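Local atomic coordinates of probable amidase (Thermus thermophilus, PDB entry 2DC0), a protein that belongs to the amidase family, with a large mixed beta-sheet flanked by helices, and assembles here as two subunits. Residues P90-P95 with A294-K299; I120-T125 with L197-S202; Y285-R290 with E324-D329; K299-H304 with A315-L320. All blocks are in the same frame, centred on the assembly; numbering follows the deposited sequence.

Contact 1. Residues P90-P95 with A294-K299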
loop_
_atom_site.group_PDB
_atom_site.type_symbol
_atom_site.label_atom_id
_atom_site.label_comp_id
_atom_site.label_asym_id
_atom_site.label_seq_id
_atom_site.Cartn_x
_atom_site.Cartn_y
_atom_site.Cartn_z
ATOM N N PRO A 90 -17.095 -15.598 -23.955
ATOM C CA PRO A 90 -16.071 -14.920 -24.750
ATOM C C PRO A 90 -15.139 -14.143 -23.818
ATOM O O PRO A 90 -15.557 -13.685 -22.751
ATOM C CB PRO A 90 -16.891 -14.004 -25.660
ATOM C CG PRO A 90 -18.094 -13.688 -24.818
ATOM C CD PRO A 90 -18.431 -15.043 -24.231
ATOM N N LEU A 91 -13.878 -14.005 -24.210
ATOM C CA LEU A 91 -12.911 -13.284 -23.391
ATOM C C LEU A 91 -12.496 -11.967 -24.042
ATOM O O LEU A 91 -12.606 -11.803 -25.260
ATOM C CB LEU A 91 -11.665 -14.152 -23.170
ATOM C CG LEU A 91 -11.891 -15.503 -22.478
ATOM C CD1 LEU A 91 -10.588 -16.281 -22.431
ATOM C CD2 LEU A 91 -12.439 -15.275 -21.074
ATOM N N PRO A 92 -12.021 -11.005 -23.235
ATOM C CA PRO A 92 -11.592 -9.717 -23.790
ATOM C C PRO A 92 -10.407 -9.995 -24.706
ATOM O O PRO A 92 -9.818 -11.070 -24.645
ATOM C CB PRO A 92 -11.177 -8.922 -22.553
ATOM C CG PRO A 92 -12.024 -9.508 -21.468
ATOM C CD PRO A 92 -11.961 -10.988 -21.765
ATOM N N PRO A 93 -10.037 -9.028 -25.557
ATOM C CA PRO A 93 -8.908 -9.207 -26.473
ATOM C C PRO A 93 -7.577 -9.390 -25.744
ATOM O O PRO A 93 -7.256 -8.656 -24.808
ATOM C CB PRO A 93 -8.943 -7.930 -27.311
ATOM C CG PRO A 93 -9.478 -6.922 -26.345
ATOM C CD PRO A 93 -10.599 -7.670 -25.676
ATOM N N LEU A 94 -6.809 -10.382 -26.175
ATOM C CA LEU A 94 -5.513 -10.661 -25.575
ATOM C C LEU A 94 -4.472 -10.863 -26.660
ATOM O O LEU A 94 -4.795 -11.264 -27.773
ATOM C CB LEU A 94 -5.591 -11.924 -24.717
ATOM C CG LEU A 94 -6.465 -11.841 -23.464
ATOM C CD1 LEU A 94 -6.710 -13.237 -22.917
ATOM C CD2 LEU A 94 -5.782 -10.961 -22.422
ATOM N N PRO A 95 -3.202 -10.579 -26.348
ATOM C CA PRO A 95 -2.137 -10.753 -27.336
ATOM C C PRO A 95 -1.826 -12.238 -27.527
ATOM O O PRO A 95 -2.351 -13.091 -26.804
ATOM C CB PRO A 95 -0.973 -9.978 -26.723
ATOM C CG PRO A 95 -1.195 -10.183 -25.253
ATOM C CD PRO A 95 -2.680 -9.955 -25.120
ATOM N N ALA A 294 -15.878 -7.934 -12.384
ATOM C CA ALA A 294 -17.120 -7.775 -13.129
ATOM C C ALA A 294 -16.951 -6.797 -14.293
ATOM O O ALA A 294 -17.542 -6.984 -15.353
ATOM C CB ALA A 294 -18.233 -7.304 -12.201
ATOM N N ARG A 295 -16.146 -5.758 -14.104
ATOM C CA ARG A 295 -15.958 -4.791 -15.170
ATOM C C ARG A 295 -15.110 -5.369 -16.303
ATOM O O ARG A 295 -15.190 -4.917 -17.445
ATOM C CB ARG A 295 -15.351 -3.498 -14.612
ATOM C CG ARG A 295 -16.209 -2.859 -13.499
ATOM C CD ARG A 295 -17.652 -2.695 -13.973
ATOM N NE ARG A 295 -18.589 -2.109 -13.007
ATOM C CZ ARG A 295 -18.964 -2.671 -11.859
ATOM N NH1 ARG A 295 -18.470 -3.849 -11.488
ATOM N NH2 ARG A 295 -19.888 -2.083 -11.105
ATOM N N ILE A 296 -14.302 -6.378 -15.998
ATOM C CA ILE A 296 -13.492 -7.012 -17.032
ATOM C C ILE A 296 -14.380 -7.844 -17.949
ATOM O O ILE A 296 -14.228 -7.818 -19.166
ATOM C CB ILE A 296 -12.450 -7.963 -16.431
ATOM C CG1 ILE A 296 -11.415 -7.159 -15.644
ATOM C CG2 ILE A 296 -11.799 -8.793 -17.543
ATOM C CD1 ILE A 296 -10.555 -6.134 -16.432
ATOM N N HIS A 297 -15.307 -8.579 -17.348
ATOM C CA HIS A 297 -16.203 -9.464 -18.086
ATOM C C HIS A 297 -17.603 -8.902 -18.264
ATOM O O HIS A 297 -18.543 -9.645 -18.542
ATOM C CB HIS A 297 -16.285 -10.803 -17.359
ATOM C CG HIS A 297 -14.958 -11.473 -17.196
ATOM N ND1 HIS A 297 -14.361 -12.196 -18.206
ATOM C CD2 HIS A 297 -14.086 -11.484 -16.159
ATOM C CE1 HIS A 297 -13.177 -12.623 -17.800
ATOM N NE2 HIS A 297 -12.987 -12.204 -16.561
ATOM N N GLU A 298 -17.735 -7.592 -18.115
ATOM C CA GLU A 298 -19.029 -6.934 -18.235
ATOM C C GLU A 298 -19.748 -7.187 -19.564
ATOM O O GLU A 298 -20.938 -7.497 -19.581
ATOM C CB GLU A 298 -18.851 -5.435 -18.005
ATOM C CG GLU A 298 -20.129 -4.642 -18.106
ATOM C CD GLU A 298 -20.006 -3.274 -17.467
ATOM O OE1 GLU A 298 -18.966 -2.609 -17.661
ATOM O OE2 GLU A 298 -20.958 -2.866 -16.775
ATOM N N LYS A 299 -19.025 -7.057 -20.670
ATOM C CA LYS A 299 -19.611 -7.276 -21.986
ATOM C C LYS A 299 -20.097 -8.717 -22.137
ATOM O O LYS A 299 -21.253 -8.959 -22.491
ATOM C CB LYS A 299 -18.584 -6.945 -23.072
ATOM C CG LYS A 299 -19.115 -7.021 -24.493
ATOM C CD LYS A 299 -18.070 -6.533 -25.486
ATOM C CE LYS A 299 -18.621 -6.498 -26.906
ATOM N NZ LYS A 299 -19.027 -7.852 -27.387
HETATM O O HOH W 1 -14.968 -11.642 -20.923
#

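Contact 2. Residues I120-T125 with L197-S202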
loop_
_atom_site.group_PDB
_atom_site.type_symbol
_atom_site.label_atom_id
_atom_site.label_comp_id
_atom_site.label_asym_id
_atom_site.label_seq_id
_atom_site.Cartn_x
_atom_site.Cartn_y
_atom_site.Cartn_z
ATOM N N ILE A 120 -12.315 -18.491 -15.094
ATOM C CA ILE A 120 -11.805 -17.121 -15.148
ATOM C C ILE A 120 -11.056 -16.707 -13.894
ATOM O O ILE A 120 -10.950 -15.516 -13.591
ATOM C CB ILE A 120 -12.898 -16.053 -15.456
ATOM C CG1 ILE A 120 -13.970 -16.038 -14.366
ATOM C CG2 ILE A 120 -13.488 -16.298 -16.839
ATOM C CD1 ILE A 120 -14.894 -14.822 -14.388
ATOM N N ALA A 121 -10.531 -17.702 -13.183
ATOM C CA ALA A 121 -9.754 -17.503 -11.956
ATOM C C ALA A 121 -10.590 -16.957 -10.805
ATOM O O ALA A 121 -10.051 -16.512 -9.798
ATOM C CB ALA A 121 -8.580 -16.578 -12.221
ATOM N N LEU A 122 -11.909 -17.000 -10.947
ATOM C CA LEU A 122 -12.780 -16.490 -9.900
ATOM C C LEU A 122 -13.298 -17.621 -9.023
ATOM O O LEU A 122 -14.475 -17.982 -9.077
ATOM C CB LEU A 122 -13.944 -15.718 -10.521
ATOM C CG LEU A 122 -14.871 -14.959 -9.572
ATOM C CD1 LEU A 122 -14.054 -14.078 -8.628
ATOM C CD2 LEU A 122 -15.829 -14.113 -10.394
ATOM N N GLY A 123 -12.406 -18.178 -8.209
ATOM C CA GLY A 123 -12.786 -19.273 -7.335
ATOM C C GLY A 123 -11.565 -20.039 -6.876
ATOM O O GLY A 123 -10.521 -19.996 -7.530
ATOM N N ILE A 124 -11.690 -20.746 -5.756
ATOM C CA ILE A 124 -10.569 -21.504 -5.222
ATOM C C ILE A 124 -10.832 -22.998 -5.016
ATOM O O ILE A 124 -10.024 -23.675 -4.385
ATOM C CB ILE A 124 -10.113 -20.925 -3.870
ATOM C CG1 ILE A 124 -11.246 -21.072 -2.847
ATOM C CG2 ILE A 124 -9.701 -19.464 -4.037
ATOM C CD1 ILE A 124 -11.793 -22.496 -2.552
ATOM N N THR A 125 -11.936 -23.520 -5.545
ATOM C CA THR A 125 -12.237 -24.941 -5.368
ATOM C C THR A 125 -11.563 -25.812 -6.422
ATOM O O THR A 125 -11.123 -26.926 -6.132
ATOM C CB THR A 125 -13.761 -25.244 -5.428
ATOM O OG1 THR A 125 -14.248 -25.005 -6.753
ATOM C CG2 THR A 125 -14.524 -24.370 -4.441
ATOM N N LEU A 197 -4.933 -12.518 -18.969
ATOM C CA LEU A 197 -6.308 -12.182 -18.634
ATOM C C LEU A 197 -6.341 -11.729 -17.181
ATOM O O LEU A 197 -5.960 -12.471 -16.285
ATOM C CB LEU A 197 -7.219 -13.396 -18.793
ATOM C CG LEU A 197 -8.649 -13.164 -18.311
ATOM C CD1 LEU A 197 -9.361 -12.185 -19.249
ATOM C CD2 LEU A 197 -9.394 -14.483 -18.268
ATOM N N PRO A 198 -6.791 -10.497 -16.929
ATOM C CA PRO A 198 -6.837 -10.035 -15.540
ATOM C C PRO A 198 -8.113 -10.435 -14.789
ATOM O O PRO A 198 -9.121 -10.810 -15.394
ATOM C CB PRO A 198 -6.697 -8.521 -15.681
ATOM C CG PRO A 198 -7.405 -8.238 -16.980
ATOM C CD PRO A 198 -6.975 -9.384 -17.880
ATOM N N LEU A 199 -8.047 -10.396 -13.462
ATOM C CA LEU A 199 -9.214 -10.677 -12.636
ATOM C C LEU A 199 -9.406 -9.346 -11.916
ATOM O O LEU A 199 -10.383 -8.635 -12.135
ATOM C CB LEU A 199 -8.935 -11.789 -11.625
ATOM C CG LEU A 199 -10.086 -12.105 -10.657
ATOM C CD1 LEU A 199 -11.329 -12.547 -11.421
ATOM C CD2 LEU A 199 -9.640 -13.204 -9.693
ATOM N N SER A 200 -8.440 -9.019 -11.067
ATOM C CA SER A 200 -8.422 -7.766 -10.332
ATOM C C SER A 200 -7.045 -7.174 -10.615
ATOM O O SER A 200 -6.055 -7.603 -10.034
ATOM C CB SER A 200 -8.575 -8.020 -8.834
ATOM O OG SER A 200 -8.331 -6.832 -8.098
ATOM N N ARG A 201 -6.981 -6.201 -11.518
ATOM C CA ARG A 201 -5.707 -5.592 -11.872
ATOM C C ARG A 201 -4.888 -5.050 -10.704
ATOM O O ARG A 201 -3.664 -5.106 -10.747
ATOM C CB ARG A 201 -5.922 -4.474 -12.893
ATOM C CG ARG A 201 -6.357 -4.946 -14.277
ATOM C CD ARG A 201 -6.758 -3.754 -15.133
ATOM N NE ARG A 201 -5.669 -2.790 -15.255
ATOM C CZ ARG A 201 -5.840 -1.497 -15.520
ATOM N NH1 ARG A 201 -7.065 -1.008 -15.690
ATOM N NH2 ARG A 201 -4.789 -0.693 -15.613
ATOM N N SER A 202 -5.541 -4.529 -9.667
ATOM C CA SER A 202 -4.800 -3.971 -8.536
ATOM C C SER A 202 -4.520 -4.994 -7.440
ATOM O O SER A 202 -3.966 -4.655 -6.393
ATOM C CB SER A 202 -5.550 -2.772 -7.937
ATOM O OG SER A 202 -6.743 -3.172 -7.290
HETATM O O HOH W 2 -10.879 -13.096 -14.987
#

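Contact 3. Residues Y285-R290 with E324-D329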
loop_
_atom_site.group_PDB
_atom_site.type_symbol
_atom_site.label_atom_id
_atom_site.label_comp_id
_atom_site.label_asym_id
_atom_site.label_seq_id
_atom_site.Cartn_x
_atom_site.Cartn_y
_atom_site.Cartn_z
ATOM N N TYR A 285 -11.857 -7.254 0.631
ATOM C CA TYR A 285 -11.255 -7.990 -0.475
ATOM C C TYR A 285 -12.318 -8.407 -1.490
ATOM O O TYR A 285 -12.190 -8.172 -2.697
ATOM C CB TYR A 285 -10.545 -9.248 0.052
ATOM C CG TYR A 285 -10.148 -10.209 -1.044
ATOM C CD1 TYR A 285 -8.966 -10.033 -1.764
ATOM C CD2 TYR A 285 -11.008 -11.240 -1.432
ATOM C CE1 TYR A 285 -8.660 -10.855 -2.849
ATOM C CE2 TYR A 285 -10.708 -12.062 -2.514
ATOM C CZ TYR A 285 -9.539 -11.860 -3.220
ATOM O OH TYR A 285 -9.272 -12.623 -4.332
ATOM N N THR A 286 -13.366 -9.040 -0.987
ATOM C CA THR A 286 -14.445 -9.518 -1.837
ATOM C C THR A 286 -15.058 -8.433 -2.721
ATOM O O THR A 286 -15.171 -8.606 -3.935
ATOM C CB THR A 286 -15.538 -10.169 -0.990
ATOM O OG1 THR A 286 -14.975 -11.277 -0.281
ATOM C CG2 THR A 286 -16.684 -10.668 -1.871
ATOM N N ARG A 287 -15.441 -7.311 -2.120
ATOM C CA ARG A 287 -16.043 -6.231 -2.889
ATOM C C ARG A 287 -15.076 -5.627 -3.898
ATOM O O ARG A 287 -15.437 -5.393 -5.049
ATOM C CB ARG A 287 -16.565 -5.137 -1.953
ATOM C CG ARG A 287 -17.564 -5.656 -0.941
ATOM C CD ARG A 287 -18.287 -4.533 -0.213
ATOM N NE ARG A 287 -19.264 -5.072 0.732
ATOM C CZ ARG A 287 -20.303 -4.392 1.209
ATOM N NH1 ARG A 287 -20.508 -3.137 0.829
ATOM N NH2 ARG A 287 -21.140 -4.966 2.063
ATOM N N LEU A 288 -13.843 -5.385 -3.470
ATOM C CA LEU A 288 -12.854 -4.794 -4.352
ATOM C C LEU A 288 -12.584 -5.667 -5.577
ATOM O O LEU A 288 -12.620 -5.184 -6.705
ATOM C CB LEU A 288 -11.556 -4.538 -3.575
ATOM C CG LEU A 288 -10.574 -3.571 -4.244
ATOM C CD1 LEU A 288 -9.591 -3.004 -3.224
ATOM C CD2 LEU A 288 -9.846 -4.306 -5.354
ATOM N N VAL A 289 -12.328 -6.953 -5.351
ATOM C CA VAL A 289 -12.044 -7.886 -6.434
ATOM C C VAL A 289 -13.253 -8.140 -7.342
ATOM O O VAL A 289 -13.132 -8.093 -8.565
ATOM C CB VAL A 289 -11.517 -9.235 -5.866
ATOM C CG1 VAL A 289 -11.516 -10.317 -6.954
ATOM C CG2 VAL A 289 -10.085 -9.042 -5.340
ATOM N N ARG A 290 -14.415 -8.416 -6.758
ATOM C CA ARG A 290 -15.605 -8.670 -7.574
ATOM C C ARG A 290 -15.960 -7.460 -8.431
ATOM O O ARG A 290 -16.392 -7.616 -9.574
ATOM C CB ARG A 290 -16.792 -9.053 -6.690
ATOM C CG ARG A 290 -16.634 -10.434 -6.074
ATOM C CD ARG A 290 -17.832 -10.818 -5.243
ATOM N NE ARG A 290 -17.746 -12.199 -4.786
ATOM C CZ ARG A 290 -18.589 -12.748 -3.921
ATOM N NH1 ARG A 290 -19.582 -12.025 -3.419
ATOM N NH2 ARG A 290 -18.439 -14.017 -3.560
ATOM N N GLU A 324 -19.636 2.250 -8.055
ATOM C CA GLU A 324 -18.325 2.865 -7.963
ATOM C C GLU A 324 -18.107 3.426 -6.556
ATOM O O GLU A 324 -16.966 3.587 -6.113
ATOM C CB GLU A 324 -18.157 3.944 -9.047
ATOM C CG GLU A 324 -19.111 5.134 -8.982
ATOM C CD GLU A 324 -18.726 6.118 -7.897
ATOM O OE1 GLU A 324 -17.541 6.520 -7.855
ATOM O OE2 GLU A 324 -19.604 6.492 -7.094
ATOM N N LYS A 325 -19.199 3.711 -5.848
ATOM C CA LYS A 325 -19.098 4.207 -4.473
ATOM C C LYS A 325 -18.595 3.066 -3.586
ATOM O O LYS A 325 -17.729 3.267 -2.735
ATOM C CB LYS A 325 -20.463 4.695 -3.963
ATOM C CG LYS A 325 -20.503 5.047 -2.466
ATOM C CD LYS A 325 -19.562 6.199 -2.126
ATOM C CE LYS A 325 -19.737 6.685 -0.683
ATOM N NZ LYS A 325 -19.356 5.664 0.341
ATOM N N ASP A 326 -19.137 1.867 -3.788
ATOM C CA ASP A 326 -18.709 0.712 -3.002
ATOM C C ASP A 326 -17.226 0.460 -3.264
ATOM O O ASP A 326 -16.479 0.096 -2.361
ATOM C CB ASP A 326 -19.511 -0.542 -3.379
ATOM C CG ASP A 326 -20.972 -0.440 -2.993
ATOM O OD1 ASP A 326 -21.260 -0.135 -1.815
ATOM O OD2 ASP A 326 -21.840 -0.673 -3.864
ATOM N N TYR A 327 -16.812 0.657 -4.510
ATOM C CA TYR A 327 -15.428 0.451 -4.894
ATOM C C TYR A 327 -14.530 1.483 -4.209
ATOM O O TYR A 327 -13.478 1.135 -3.676
ATOM C CB TYR A 327 -15.298 0.527 -6.419
ATOM C CG TYR A 327 -13.903 0.285 -6.943
ATOM C CD1 TYR A 327 -13.212 -0.890 -6.645
ATOM C CD2 TYR A 327 -13.276 1.232 -7.748
ATOM C CE1 TYR A 327 -11.920 -1.112 -7.138
ATOM C CE2 TYR A 327 -11.997 1.019 -8.243
ATOM C CZ TYR A 327 -11.325 -0.151 -7.937
ATOM O OH TYR A 327 -10.055 -0.349 -8.435
ATOM N N ARG A 328 -14.944 2.747 -4.207
ATOM C CA ARG A 328 -14.152 3.788 -3.550
ATOM C C ARG A 328 -13.962 3.457 -2.072
ATOM O O ARG A 328 -12.875 3.655 -1.521
ATOM C CB ARG A 328 -14.825 5.158 -3.693
ATOM C CG ARG A 328 -14.630 5.803 -5.062
ATOM C CD ARG A 328 -15.137 7.238 -5.080
ATOM N NE ARG A 328 -16.583 7.320 -5.273
ATOM C CZ ARG A 328 -17.451 7.731 -4.353
ATOM N NH1 ARG A 328 -17.034 8.104 -3.149
ATOM N NH2 ARG A 328 -18.740 7.788 -4.645
ATOM N N ASP A 329 -15.021 2.954 -1.434
ATOM C CA ASP A 329 -14.962 2.582 -0.018
ATOM C C ASP A 329 -14.001 1.412 0.175
ATOM O O ASP A 329 -13.193 1.399 1.113
ATOM C CB ASP A 329 -16.349 2.181 0.506
ATOM C CG ASP A 329 -17.296 3.363 0.632
ATOM O OD1 ASP A 329 -16.818 4.513 0.666
ATOM O OD2 ASP A 329 -18.523 3.137 0.712
#

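Contact 4. Residues K299-H304 with A315-L320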
loop_
_atom_site.group_PDB
_atom_site.type_symbol
_atom_site.label_atom_id
_atom_site.label_comp_id
_atom_site.label_asym_id
_atom_site.label_seq_id
_atom_site.Cartn_x
_atom_site.Cartn_y
_atom_site.Cartn_z
ATOM N N LYS A 299 -19.025 -7.057 -20.670
ATOM C CA LYS A 299 -19.611 -7.276 -21.986
ATOM C C LYS A 299 -20.097 -8.717 -22.137
ATOM O O LYS A 299 -21.253 -8.959 -22.491
ATOM C CB LYS A 299 -18.584 -6.945 -23.072
ATOM C CG LYS A 299 -19.115 -7.021 -24.493
ATOM C CD LYS A 299 -18.070 -6.533 -25.486
ATOM C CE LYS A 299 -18.621 -6.498 -26.906
ATOM N NZ LYS A 299 -19.027 -7.852 -27.387
ATOM N N ALA A 300 -19.220 -9.676 -21.855
ATOM C CA ALA A 300 -19.582 -11.086 -21.972
ATOM C C ALA A 300 -20.740 -11.465 -21.050
ATOM O O ALA A 300 -21.590 -12.280 -21.415
ATOM C CB ALA A 300 -18.375 -11.967 -21.672
ATOM N N LEU A 301 -20.772 -10.878 -19.859
ATOM C CA LEU A 301 -21.823 -11.183 -18.894
ATOM C C LEU A 301 -23.188 -10.704 -19.388
ATOM O O LEU A 301 -24.222 -11.266 -19.027
ATOM C CB LEU A 301 -21.497 -10.549 -17.541
ATOM C CG LEU A 301 -22.373 -10.965 -16.351
ATOM C CD1 LEU A 301 -22.379 -12.480 -16.206
ATOM C CD2 LEU A 301 -21.837 -10.317 -15.087
ATOM N N LYS A 302 -23.183 -9.666 -20.217
ATOM C CA LYS A 302 -24.417 -9.134 -20.771
ATOM C C LYS A 302 -24.800 -9.902 -22.033
ATOM O O LYS A 302 -25.950 -10.287 -22.210
ATOM C CB LYS A 302 -24.250 -7.657 -21.125
ATOM C CG LYS A 302 -25.543 -6.976 -21.544
ATOM C CD LYS A 302 -26.510 -6.904 -20.369
ATOM C CE LYS A 302 -27.785 -6.170 -20.730
ATOM N NZ LYS A 302 -28.695 -6.074 -19.556
ATOM N N GLU A 303 -23.820 -10.129 -22.903
ATOM C CA GLU A 303 -24.057 -10.822 -24.163
ATOM C C GLU A 303 -24.180 -12.342 -24.074
ATOM O O GLU A 303 -25.067 -12.932 -24.693
ATOM C CB GLU A 303 -22.960 -10.452 -25.162
ATOM C CG GLU A 303 -23.081 -9.040 -25.708
ATOM C CD GLU A 303 -21.832 -8.586 -26.434
ATOM O OE1 GLU A 303 -21.214 -9.415 -27.136
ATOM O OE2 GLU A 303 -21.474 -7.395 -26.312
ATOM N N HIS A 304 -23.292 -12.977 -23.315
ATOM C CA HIS A 304 -23.319 -14.430 -23.172
ATOM C C HIS A 304 -23.148 -14.858 -21.722
ATOM O O HIS A 304 -22.128 -15.444 -21.353
ATOM C CB HIS A 304 -22.213 -15.066 -24.019
ATOM C CG HIS A 304 -22.337 -14.783 -25.484
ATOM N ND1 HIS A 304 -21.961 -13.583 -26.047
ATOM C CD2 HIS A 304 -22.840 -15.530 -26.493
ATOM C CE1 HIS A 304 -22.228 -13.602 -27.340
ATOM N NE2 HIS A 304 -22.763 -14.773 -27.637
ATOM N N ALA A 315 -21.044 -14.511 -8.651
ATOM C CA ALA A 315 -19.993 -13.637 -8.131
ATOM C C ALA A 315 -19.833 -12.413 -9.030
ATOM O O ALA A 315 -19.691 -11.290 -8.545
ATOM C CB ALA A 315 -18.667 -14.399 -8.029
ATOM N N LEU A 316 -19.852 -12.630 -10.341
ATOM C CA LEU A 316 -19.724 -11.521 -11.273
ATOM C C LEU A 316 -20.910 -10.567 -11.137
ATOM O O LEU A 316 -20.736 -9.346 -11.168
ATOM C CB LEU A 316 -19.615 -12.034 -12.714
ATOM C CG LEU A 316 -18.272 -12.663 -13.093
ATOM C CD1 LEU A 316 -18.321 -13.148 -14.540
ATOM C CD2 LEU A 316 -17.146 -11.640 -12.920
ATOM N N LEU A 317 -22.113 -11.117 -10.976
ATOM C CA LEU A 317 -23.312 -10.286 -10.825
ATOM C C LEU A 317 -23.232 -9.473 -9.536
ATOM O O LEU A 317 -23.670 -8.322 -9.484
ATOM C CB LEU A 317 -24.572 -11.156 -10.818
ATOM C CG LEU A 317 -24.914 -11.770 -12.181
ATOM C CD1 LEU A 317 -26.050 -12.767 -12.034
ATOM C CD2 LEU A 317 -25.285 -10.657 -13.153
ATOM N N ALA A 318 -22.670 -10.078 -8.496
ATOM C CA ALA A 318 -22.513 -9.380 -7.231
ATOM C C ALA A 318 -21.555 -8.217 -7.486
ATOM O O ALA A 318 -21.691 -7.148 -6.894
ATOM C CB ALA A 318 -21.947 -10.327 -6.171
ATOM N N GLY A 319 -20.598 -8.431 -8.388
ATOM C CA GLY A 319 -19.638 -7.390 -8.721
ATOM C C GLY A 319 -20.284 -6.227 -9.466
ATOM O O GLY A 319 -19.883 -5.071 -9.309
ATOM N N LEU A 320 -21.289 -6.534 -10.282
ATOM C CA LEU A 320 -21.998 -5.516 -11.044
ATOM C C LEU A 320 -23.012 -4.791 -10.176
ATOM O O LEU A 320 -23.429 -3.675 -10.492
ATOM C CB LEU A 320 -22.718 -6.146 -12.240
ATOM C CG LEU A 320 -21.829 -6.622 -13.384
ATOM C CD1 LEU A 320 -22.694 -7.159 -14.517
ATOM C CD2 LEU A 320 -20.973 -5.464 -13.875
#

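Contact 1. Residues P90-P95 with A294-K299
A proline-rich loop docks at the break between helix 281-296 and helix 298-303, where L91 and P92 meet I296 and H297. H297 is the first residue to leave the earlier helix and also takes the N-cap position of the next. P92 reaches furthest in: its ring carbon CG lies 3.6 Å from the carbonyl O of I296 and 4.0 Å from I296 CG2, the two side chains crossing at about a right angle. A chi1 of -67° sets CG2 of I296 anti to its backbone N, which places that methyl also over one face of the neighbouring H297 ring, near the rim and 3.7 Å above its plane. L91 approaches the same ring at an edge, with CD2 4.3 Å from H297 CE1. The polar link is a water, which donates to P90 O at 2.8 Å and lies 2.8 Å from H297 ND1. Prolines suit an extended loop of this kind, being stiff and without an amide hydrogen to satisfy, while histidine offers a flat ring that carbon groups can pack on and a nitrogen that can meet the water. Beyond the pair, P92 rests on L197 and I296 on P198. The arrangement is that of an extended loop packed against a helix-to-helix junction.

Contact 2. Residues I120-T125 with L197-S202
L199 reaches I120, A121 and L122 with its two methyl groups, and the apolar contacts come first. Its CD1 lies 4.2 Å from L122 CD1, where the two leucines cross at about a right angle, and its CD2 lies 4.3 Å from A121 CB. With chi1 at 177°, CG stands anti to the backbone N of L199, and the branched end is carried to the opposing backbone.

Methyl groups against carbonyls form the second kind. CD2 of L199 touches A121 O at 3.3 Å, and CD1 comes within 3.7 Å of I120 O. The chain is unusual here: I120 and A121 both have positive phi, consistent with their carbonyls facing L199, and L122 forms an inverse gamma turn, closed by a weak bond from G123 N to A121 O. G123 suits the next position because its backbone angles would jam a beta-carbon against the carbonyl O of L122.

The third kind is a water bridge. A single water donates to both I120 O, at 2.8 Å, and P198 O, at 2.9 Å, so two inward carbonyls are satisfied without meeting.

D204 holds the other loop through the backbone N atoms of L199 and S200, while E292 takes the hydroxyls of S200 and S202. The whole is a buried loop-to-loop contact joining connections of the central mixed sheet, with helices 281-296 and 310-321 packed against it.

Contact 3. Residues Y285-R290 with E324-D329
L288 of helix 281-296 and Y327 of helix 324-345 make the apolar part of this helix pair, where the backbones come so near that their CA atoms are 5.9 Å apart. L288 CG lies 4.0 Å from Y327 CE1, approaching the ring obliquely. Tyrosine fits here because its ring carbons can pack on leucine while its hydroxyl bonds to E292.

The charged part is looser. R287, extended from CG to NE, brings NH1 to 4.1 Å from D326 OD1, too far for a salt bridge; the guanidinium and carboxylate planes stand 83° apart. The attraction is therefore probably only a general electrostatic one, and D326 OD2 has a firmer partner in T323 N.

Two salt bridges run along helix 324-345, each between residues four apart. R328 grips E324 side-on: NE meets OE1 at 2.9 Å, nearly straight at 177°, and NH2 meets OE2 at 2.9 Å. K325 NZ lies 2.7 Å from D329 OD2, using that oxygen's syn lone pair.

The surroundings include the second subunit: Y327 meets Y327 of that subunit, and D329 forms a salt bridge with its R201. This is helix-to-helix packing at a dimer interface.

Contact 4. Residues K299-H304 with A315-L320
L301 projects from helix 299-303 onto L316, L317 and L320 of helix 315-320, and a single methyl, CD2, touches all three. With CG anti to the backbone N (chi1 -170°) and chi2 at 55°, that methyl is carried into the opposing helix. It lies 3.7 Å from L316 CB, in the tight part of the contact, where L301 and L316 are both buried. Toward L320 the side chains run tip to tip, and L301 CD2 to L320 CD1 is 3.3 Å, closer than two methyl carbons usually come, so the exact fit there is doubtful. Leucine suits each of these places: it is long enough to span helix segments whose axes come no nearer than 11.3 Å, and a single methyl at its end can sit among several neighbours. The partners at 316, 317 and 320 fall on one side of their helix, as the spacing of an alpha-helix requires.

The loose side begins at L317, which is exposed at the margin and makes the longest of the three contacts, 4.0 Å from its CD2 to L301 CD2. Elsewhere on helix 299-303, exposed K299 and E303 form a salt bridge, with NZ 2.7 Å from OE1.

The helix directions differ by 110°, a steep crossing. Helix 310-321 is flanked beyond it by helix 281-296, where L320 rests on A294 and R295, and by the loop carrying L122; P90 lies against A300 and H304.

In the fold
The four contacts lie on the same side of the chain's centre, linked by helices 281-296 and 310-321. Contacts 1 and 4, whose centres are about 10 Å apart, share K299, and a probable hydrogen bond of 2.9 Å joins R295 NH1 to G319 O. Contact 2 is nested along the chain inside contact 1, about 12 Å away between centres, and H297 CE1 meets I120 CG2 at 3.8 Å. L122 CD2 touches L316 CD2, also at 3.8 Å, tying contact 2 to contact 4. Contact 3 lies about 15 Å between centres from both contacts 2 and 4, and R290 packs on the backbone of A315 and G319. Contacts 2 and 3 both reach the second subunit.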